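Local coordinates for hexapeptide transferase family protein (Anaplasma phagocytophilum, PDB 3IXC) that binds magnesium between its subunits and is probably a transferase of the hexapeptide-repeat family, related to gamma-class carbonic anhydrases, at residues G78-D83 against F101-H106. Sequence-based numbering, arbitrary orientation. Where two conformers were deposited one is given.
Sequences GTNIQD and FVTIGH. With MG (magnesium ion), chain B.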
loop_
_atom_site.group_PDB
_atom_site.type_symbol
_atom_site.label_atom_id
_atom_site.label_comp_id
_atom_site.label_asym_id
_atom_site.label_seq_id
_atom_site.Cartn_x
_atom_site.Cartn_y
_atom_site.Cartn_z
ATOM N N GLY A 78 16.833 -1.808 16.556
ATOM C CA GLY A 78 16.543 -3.175 16.115
ATOM C C GLY A 78 15.152 -3.383 15.544
ATOM O O GLY A 78 14.699 -4.516 15.417
ATOM N N THR A 79 14.482 -2.285 15.201
ATOM C CA THR A 79 13.128 -2.347 14.656
ATOM C C THR A 79 13.136 -2.355 13.135
ATOM O O THR A 79 13.907 -1.618 12.508
ATOM C CB THR A 79 12.282 -1.190 15.230
ATOM O OG1 THR A 79 11.975 -1.500 16.598
ATOM C CG2 THR A 79 10.970 -0.964 14.450
ATOM N N ASN A 80 12.276 -3.187 12.551
ATOM C CA ASN A 80 12.088 -3.188 11.098
ATOM C C ASN A 80 10.717 -2.627 10.732
ATOM O O ASN A 80 9.703 -2.942 11.374
ATOM C CB ASN A 80 12.320 -4.585 10.495
ATOM C CG ASN A 80 11.331 -5.623 11.005
ATOM O OD1 ASN A 80 10.260 -5.807 10.433
ATOM N ND2 ASN A 80 11.693 -6.308 12.083
ATOM N N ILE A 81 10.699 -1.742 9.740
ATOM C CA ILE A 81 9.447 -1.227 9.195
ATOM C C ILE A 81 9.445 -1.591 7.720
ATOM O O ILE A 81 10.174 -1.002 6.915
ATOM C CB ILE A 81 9.312 0.289 9.413
ATOM C CG1 ILE A 81 9.494 0.622 10.901
ATOM C CG2 ILE A 81 7.948 0.771 8.888
ATOM C CD1 ILE A 81 9.360 2.106 11.252
ATOM N N GLN A 82 8.629 -2.577 7.380
ATOM C CA GLN A 82 8.743 -3.248 6.085
ATOM C C GLN A 82 8.091 -2.465 4.940
ATOM O O GLN A 82 7.485 -1.400 5.152
ATOM C CB GLN A 82 8.201 -4.671 6.192
ATOM C CG GLN A 82 9.066 -5.553 7.082
ATOM C CD GLN A 82 8.437 -6.894 7.347
ATOM O OE1 GLN A 82 7.684 -7.417 6.514
ATOM N NE2 GLN A 82 8.739 -7.477 8.514
ATOM N N ASP A 83 8.254 -3.005 3.738
ATOM C CA ASP A 83 8.102 -2.271 2.482
ATOM C C ASP A 83 6.742 -1.628 2.309
ATOM O O ASP A 83 5.714 -2.238 2.617
ATOM C CB ASP A 83 8.380 -3.201 1.296
ATOM C CG ASP A 83 9.492 -4.185 1.591
ATOM O OD1 ASP A 83 10.603 -4.028 1.036
ATOM O OD2 ASP A 83 9.251 -5.105 2.411
ATOM N N PHE A 101 13.161 -3.540 18.776
ATOM C CA PHE A 101 12.930 -4.912 18.293
ATOM C C PHE A 101 11.477 -5.164 17.904
ATOM O O PHE A 101 10.926 -6.239 18.146
ATOM C CB PHE A 101 13.465 -5.935 19.315
ATOM C CG PHE A 101 14.900 -5.703 19.674
ATOM C CD1 PHE A 101 15.911 -5.947 18.745
ATOM C CD2 PHE A 101 15.240 -5.205 20.928
ATOM C CE1 PHE A 101 17.253 -5.711 19.069
ATOM C CE2 PHE A 101 16.569 -4.966 21.259
ATOM C CZ PHE A 101 17.577 -5.223 20.332
ATOM N N VAL A 102 10.875 -4.144 17.291
ATOM C CA VAL A 102 9.500 -4.204 16.799
ATOM C C VAL A 102 9.538 -4.659 15.340
ATOM O O VAL A 102 10.450 -4.293 14.588
ATOM C CB VAL A 102 8.819 -2.813 16.900
ATOM C CG1 VAL A 102 7.501 -2.775 16.113
ATOM C CG2 VAL A 102 8.552 -2.454 18.362
ATOM N N THR A 103 8.554 -5.472 14.953
ATOM C CA THR A 103 8.384 -5.875 13.558
ATOM C C THR A 103 7.096 -5.257 13.033
ATOM O O THR A 103 6.016 -5.490 13.604
ATOM C CB THR A 103 8.324 -7.416 13.418
ATOM O OG1 THR A 103 9.605 -7.984 13.747
ATOM C CG2 THR A 103 7.972 -7.824 11.971
ATOM N N ILE A 104 7.227 -4.444 11.979
ATOM C CA ILE A 104 6.063 -3.912 11.275
ATOM C C ILE A 104 6.078 -4.469 9.857
ATOM O O ILE A 104 7.001 -4.227 9.083
ATOM C CB ILE A 104 6.025 -2.364 11.289
ATOM C CG1 ILE A 104 5.860 -1.868 12.728
ATOM C CG2 ILE A 104 4.874 -1.832 10.401
ATOM C CD1 ILE A 104 6.604 -0.585 13.034
ATOM N N GLY A 105 5.044 -5.252 9.544
ATOM C CA GLY A 105 4.953 -5.933 8.258
ATOM C C GLY A 105 4.738 -5.018 7.060
ATOM O O GLY A 105 4.561 -3.800 7.204
ATOM N N HIS A 106 4.754 -5.610 5.868
ATOM C CA HIS A 106 4.644 -4.808 4.635
ATOM C C HIS A 106 3.334 -4.045 4.606
ATOM O O HIS A 106 2.304 -4.544 5.078
ATOM C CB HIS A 106 4.676 -5.681 3.377
ATOM C CG HIS A 106 5.674 -6.794 3.427
ATOM N ND1 HIS A 106 7.014 -6.606 3.160
ATOM C CD2 HIS A 106 5.523 -8.113 3.699
ATOM C CE1 HIS A 106 7.647 -7.761 3.272
ATOM N NE2 HIS A 106 6.767 -8.691 3.602
HETATM MG MG MG B . 7.923 -10.587 4.377
HETATM O O HOH W 1 5.451 -8.904 6.822
HETATM O O HOH W 2 8.970 -10.235 6.009
#
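Strands 80-81 and 103-104 run parallel and are joined by backbone hydrogen bonds from Asn80 N to Val102 O, Ile104 N to Asn80 O and Gln82 N to Ile104 O. They illustrate how successive coils of a left-handed beta-helix, the fold of the hexapeptide-repeat family, stack in register. Ile81 and Ile104 lie side by side on one face, CG1 of Ile81 meeting CD1 of Ile104 at 3.8 Å, and both also touch Ile98 of strand 96-98. Thr79 reaches across at the start of the segments: with OG1 beside its own backbone N (chi1 -74°), that oxygen accepts a hydrogen bond from Val102 N at 2.9 Å and is also hydrogen-bonded to Gly99 O. The face carrying Asn80 and Thr103 is polar. Asn80 ND2 donates, nearly in its amide plane, to Thr103 OG1 at 3.2 Å, and this hydroxyl has a further partner in Ser179 OG of helix 170-188. Asn80 OD1 accepts from Gln82 NE2 at 3.0 Å, a bond that helps hold the rotation of both amides. Extended beyond CG, Gln82 carries OE1 over the centre of one face of the His106 ring, 3.2 Å above the plane, with amide and ring planes 68° apart. OE1 also accepts a hydrogen bond from a water that ligates the magnesium. At the ring edge, ND1 of His106 donates to the anti side of Asp83 OD2 at 2.8 Å, in the ring plane but somewhat bent (136°). The ring's other nitrogen, NE2, binds magnesium at 2.4 Å, and His88 and His111 of a second subunit complete the protein ligands. Asp83 thus holds the ring from the second shell and probably makes NE2 a stronger donor to the shared metal, an effect probably tempered by the salt bridge from Arg67 of the second subunit to OD2.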